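Phosphoglycerate oxidoreductase (PDB 4HY3) probably reduces hydroxypyruvate or glyoxylate with NAD(P)H, as a member of the D-isomer specific 2-hydroxyacid dehydrogenase family. Local coordinates at residues L228-A238 with S255-S266. Numbering follows the deposited sequence.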
loop_
_atom_site.group_PDB
_atom_site.type_symbol
_atom_site.label_atom_id
_atom_site.label_comp_id
_atom_site.label_asym_id
_atom_site.label_seq_id
_atom_site.Cartn_x
_atom_site.Cartn_y
_atom_site.Cartn_z
ATOM N N LEU A 228 -0.683 21.450 -15.754
ATOM C CA LEU A 228 -0.136 21.682 -17.064
ATOM C C LEU A 228 1.290 22.225 -16.946
ATOM O O LEU A 228 2.102 22.074 -17.865
ATOM C CB LEU A 228 -1.049 22.670 -17.782
ATOM C CG LEU A 228 -1.092 22.685 -19.303
ATOM C CD1 LEU A 228 -2.363 23.359 -19.815
ATOM C CD2 LEU A 228 0.134 23.400 -19.849
ATOM N N THR A 229 1.597 22.809 -15.789
ATOM C CA THR A 229 2.760 23.674 -15.663
ATOM C C THR A 229 3.850 23.167 -14.743
ATOM O O THR A 229 5.021 23.144 -15.133
ATOM C CB THR A 229 2.319 25.129 -15.348
ATOM O OG1 THR A 229 2.388 25.898 -16.559
ATOM C CG2 THR A 229 3.156 25.791 -14.228
ATOM N N LYS A 230 3.465 22.762 -13.538
ATOM C CA LYS A 230 4.392 22.239 -12.531
ATOM C C LYS A 230 4.560 20.722 -12.641
ATOM O O LYS A 230 4.641 20.030 -11.618
ATOM C CB LYS A 230 3.862 22.588 -11.147
ATOM C CG LYS A 230 3.081 23.889 -11.164
ATOM C CD LYS A 230 2.774 24.443 -9.790
ATOM C CE LYS A 230 2.619 25.942 -9.914
ATOM N NZ LYS A 230 1.506 26.437 -9.069
ATOM N N SER A 231 4.604 20.204 -13.875
ATOM C CA SER A 231 4.581 18.749 -14.069
ATOM C C SER A 231 5.585 18.201 -15.095
ATOM O O SER A 231 5.773 18.773 -16.178
ATOM C CB SER A 231 3.151 18.253 -14.369
ATOM O OG SER A 231 2.409 18.017 -13.186
ATOM N N ASP A 232 6.225 17.090 -14.732
ATOM C CA ASP A 232 7.159 16.421 -15.619
ATOM C C ASP A 232 6.456 15.389 -16.478
ATOM O O ASP A 232 6.861 15.150 -17.622
ATOM C CB ASP A 232 8.275 15.768 -14.822
ATOM C CG ASP A 232 9.113 16.780 -14.062
ATOM O OD1 ASP A 232 9.774 17.638 -14.715
ATOM O OD2 ASP A 232 9.118 16.699 -12.811
ATOM N N PHE A 233 5.398 14.785 -15.932
ATOM C CA PHE A 233 4.583 13.883 -16.715
ATOM C C PHE A 233 3.119 14.228 -16.622
ATOM O O PHE A 233 2.534 14.259 -15.531
ATOM C CB PHE A 233 4.796 12.451 -16.274
ATOM C CG PHE A 233 6.231 12.003 -16.310
ATOM C CD1 PHE A 233 6.785 11.523 -17.475
ATOM C CD2 PHE A 233 7.011 12.054 -15.168
ATOM C CE1 PHE A 233 8.096 11.111 -17.514
ATOM C CE2 PHE A 233 8.322 11.631 -15.198
ATOM C CZ PHE A 233 8.865 11.154 -16.376
ATOM N N ILE A 234 2.533 14.471 -17.792
ATOM C CA ILE A 234 1.144 14.879 -17.923
ATOM C C ILE A 234 0.443 13.836 -18.763
ATOM O O ILE A 234 0.857 13.588 -19.902
ATOM C CB ILE A 234 1.021 16.255 -18.632
ATOM C CG1 ILE A 234 1.790 17.325 -17.854
ATOM C CG2 ILE A 234 -0.434 16.666 -18.858
ATOM C CD1 ILE A 234 2.465 18.299 -18.783
ATOM N N PHE A 235 -0.615 13.249 -18.191
ATOM C CA PHE A 235 -1.474 12.291 -18.874
ATOM C C PHE A 235 -2.857 12.907 -19.138
ATOM O O PHE A 235 -3.511 13.371 -18.196
ATOM C CB PHE A 235 -1.679 11.046 -17.987
ATOM C CG PHE A 235 -0.425 10.254 -17.703
ATOM C CD1 PHE A 235 -0.060 9.178 -18.521
ATOM C CD2 PHE A 235 0.382 10.564 -16.607
ATOM C CE1 PHE A 235 1.086 8.431 -18.248
ATOM C CE2 PHE A 235 1.530 9.831 -16.339
ATOM C CZ PHE A 235 1.887 8.763 -17.156
ATOM N N VAL A 236 -3.307 12.904 -20.396
ATOM C CA VAL A 236 -4.712 13.206 -20.751
ATOM C C VAL A 236 -5.570 11.912 -20.827
ATOM O O VAL A 236 -5.316 10.999 -21.632
ATOM C CB VAL A 236 -4.843 13.956 -22.091
ATOM C CG1 VAL A 236 -6.236 14.559 -22.189
ATOM C CG2 VAL A 236 -3.758 15.024 -22.252
ATOM N N VAL A 237 -6.628 11.873 -20.032
ATOM C CA VAL A 237 -7.180 10.612 -19.594
ATOM C C VAL A 237 -8.719 10.532 -19.662
ATOM O O VAL A 237 -9.294 9.438 -19.784
ATOM C CB VAL A 237 -6.582 10.319 -18.207
ATOM C CG1 VAL A 237 -7.583 9.787 -17.217
ATOM C CG2 VAL A 237 -5.421 9.391 -18.366
ATOM N N ALA A 238 -9.367 11.697 -19.610
ATOM C CA ALA A 238 -10.818 11.832 -19.773
ATOM C C ALA A 238 -11.127 13.184 -20.393
ATOM O O ALA A 238 -10.335 14.127 -20.266
ATOM C CB ALA A 238 -11.534 11.692 -18.439
ATOM N N SER A 255 3.352 26.598 -22.114
ATOM C CA SER A 255 3.154 26.780 -20.683
ATOM C C SER A 255 3.836 25.708 -19.813
ATOM O O SER A 255 3.851 25.818 -18.584
ATOM C CB SER A 255 1.651 26.822 -20.396
ATOM O OG SER A 255 1.343 26.269 -19.127
HETATM N N MSE A 256 4.383 24.678 -20.456
HETATM C CA MSE A 256 4.870 23.480 -19.763
HETATM C C MSE A 256 6.282 23.663 -19.252
HETATM O O MSE A 256 6.883 24.711 -19.448
HETATM C CB MSE A 256 4.745 22.261 -20.710
HETATM C CG MSE A 256 3.410 21.501 -20.543
HETATM SE SE MSE A 256 2.962 20.149 -21.940
HETATM C CE MSE A 256 0.994 20.278 -21.904
ATOM N N ARG A 257 6.805 22.650 -18.556
ATOM C CA ARG A 257 8.224 22.575 -18.226
ATOM C C ARG A 257 8.975 22.130 -19.442
ATOM O O ARG A 257 8.375 21.714 -20.429
ATOM C CB ARG A 257 8.481 21.568 -17.125
ATOM C CG ARG A 257 8.574 22.162 -15.747
ATOM C CD ARG A 257 8.701 21.049 -14.739
ATOM N NE ARG A 257 8.265 21.501 -13.430
ATOM C CZ ARG A 257 8.081 20.704 -12.382
ATOM N NH1 ARG A 257 8.283 19.397 -12.497
ATOM N NH2 ARG A 257 7.698 21.214 -11.214
ATOM N N ARG A 258 10.298 22.181 -19.349
ATOM C CA ARG A 258 11.159 22.072 -20.516
ATOM C C ARG A 258 11.066 20.689 -21.141
ATOM O O ARG A 258 10.306 20.515 -22.098
ATOM C CB ARG A 258 12.594 22.489 -20.164
ATOM C CG ARG A 258 13.627 22.395 -21.278
ATOM C CD ARG A 258 13.329 23.215 -22.524
ATOM N NE ARG A 258 14.329 22.857 -23.542
ATOM C CZ ARG A 258 14.176 22.951 -24.863
ATOM N NH1 ARG A 258 13.041 23.424 -25.390
ATOM N NH2 ARG A 258 15.173 22.568 -25.662
ATOM N N GLY A 259 11.792 19.706 -20.608
ATOM C CA GLY A 259 11.716 18.350 -21.158
ATOM C C GLY A 259 10.488 17.625 -20.633
ATOM O O GLY A 259 10.590 16.650 -19.897
ATOM N N ALA A 260 9.311 18.108 -20.988
ATOM C CA ALA A 260 8.111 17.575 -20.380
ATOM C C ALA A 260 7.596 16.355 -21.133
ATOM O O ALA A 260 7.735 16.245 -22.359
ATOM C CB ALA A 260 7.041 18.649 -20.278
ATOM N N ALA A 261 7.012 15.429 -20.387
ATOM C CA ALA A 261 6.410 14.260 -20.997
ATOM C C ALA A 261 4.886 14.404 -21.013
ATOM O O ALA A 261 4.245 14.513 -19.954
ATOM C CB ALA A 261 6.838 12.986 -20.274
ATOM N N PHE A 262 4.336 14.399 -22.226
ATOM C CA PHE A 262 2.905 14.584 -22.466
ATOM C C PHE A 262 2.284 13.360 -23.146
ATOM O O PHE A 262 2.627 13.014 -24.284
ATOM C CB PHE A 262 2.671 15.842 -23.320
ATOM C CG PHE A 262 1.256 16.023 -23.768
ATOM C CD1 PHE A 262 0.376 16.797 -23.020
ATOM C CD2 PHE A 262 0.802 15.423 -24.939
ATOM C CE1 PHE A 262 -0.942 16.976 -23.433
ATOM C CE2 PHE A 262 -0.511 15.591 -25.362
ATOM C CZ PHE A 262 -1.386 16.375 -24.612
ATOM N N ILE A 263 1.334 12.740 -22.456
ATOM C CA ILE A 263 0.840 11.440 -22.873
ATOM C C ILE A 263 -0.672 11.431 -23.111
ATOM O O ILE A 263 -1.468 11.589 -22.188
ATOM C CB ILE A 263 1.292 10.359 -21.863
ATOM C CG1 ILE A 263 2.822 10.393 -21.710
ATOM C CG2 ILE A 263 0.839 8.980 -22.302
ATOM C CD1 ILE A 263 3.322 9.961 -20.355
ATOM N N LEU A 264 -1.057 11.244 -24.365
ATOM C CA LEU A 264 -2.454 11.374 -24.783
ATOM C C LEU A 264 -3.179 10.014 -24.921
ATOM O O LEU A 264 -2.890 9.225 -25.841
ATOM C CB LEU A 264 -2.513 12.141 -26.100
ATOM C CG LEU A 264 -3.894 12.438 -26.642
ATOM C CD1 LEU A 264 -4.648 13.328 -25.665
ATOM C CD2 LEU A 264 -3.771 13.081 -28.021
ATOM N N LEU A 265 -4.141 9.762 -24.032
ATOM C CA LEU A 265 -4.758 8.450 -23.952
ATOM C C LEU A 265 -6.222 8.431 -24.322
ATOM O O LEU A 265 -6.770 7.379 -24.621
ATOM C CB LEU A 265 -4.563 7.850 -22.548
ATOM C CG LEU A 265 -3.104 7.628 -22.165
ATOM C CD1 LEU A 265 -2.914 7.409 -20.676
ATOM C CD2 LEU A 265 -2.502 6.503 -22.994
ATOM N N SER A 266 -6.874 9.579 -24.297
ATOM C CA SER A 266 -8.293 9.613 -24.623
ATOM C C SER A 266 -8.599 10.844 -25.440
ATOM O O SER A 266 -8.191 11.948 -25.064
ATOM C CB SER A 266 -9.101 9.696 -23.345
ATOM O OG SER A 266 -8.754 10.888 -22.638
HETATM O O HOH W 1 11.552 16.500 -17.069
#
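Asp232 and Ala261 open a ladder of backbone hydrogen bonds that pairs strand 233-236 with strand 261-264, their axes 4.8 Å apart and 13° from parallel. Asp232 O accepts from Ala261 N, Ile234 bonds through its N to Ala261 O and through its O to Ile263 N, and Val236 N reaches Ile263 O at 2.9 Å. At the far end Val236 O takes the N-H of Leu265 and, weakly, that of Ser266.

Apolar side chains pair on both faces of this ladder. On one, Phe235 lies beside Ile263, CE1 to CD1 3.4 Å, while Leu265 CD1 meets the edge of the same ring; helix 131-147 packs against this face. On the other, Val236 CG2 approaches Phe262 CZ at 3.6 Å, and the valine CB lies alongside Leu264 CD1. Ile234 CG1 stands anti to its carbonyl carbon (chi1 -58°), and the side chain ends in a tip-to-tip meeting with Met256, built as selenomethionine, the isoleucine CD1 lying 3.7 Å from SE.

Polar contacts gather before the strands. The extended Arg257 lays one guanidinium face over the peptide joining Lys230 to Ser231, and its NH1 forms a salt bridge with Asp232 OD2 at 2.8 Å, the two planar groups turned 49° apart. NH2 has a second acidic partner in Glu178. Replacing Arg257 with a leucine would probably leave both carboxylates without this shared positive charge and uncover the peptide beneath it. A water also links Asp232 OD1 to Gly259 O.

Strand 178-182 continues the sheet beyond 233-236, and helix 250-254 lies in the connection to 261-264: a parallel beta-alpha-beta unit of the Rossmann fold, within the family's NAD-binding domain.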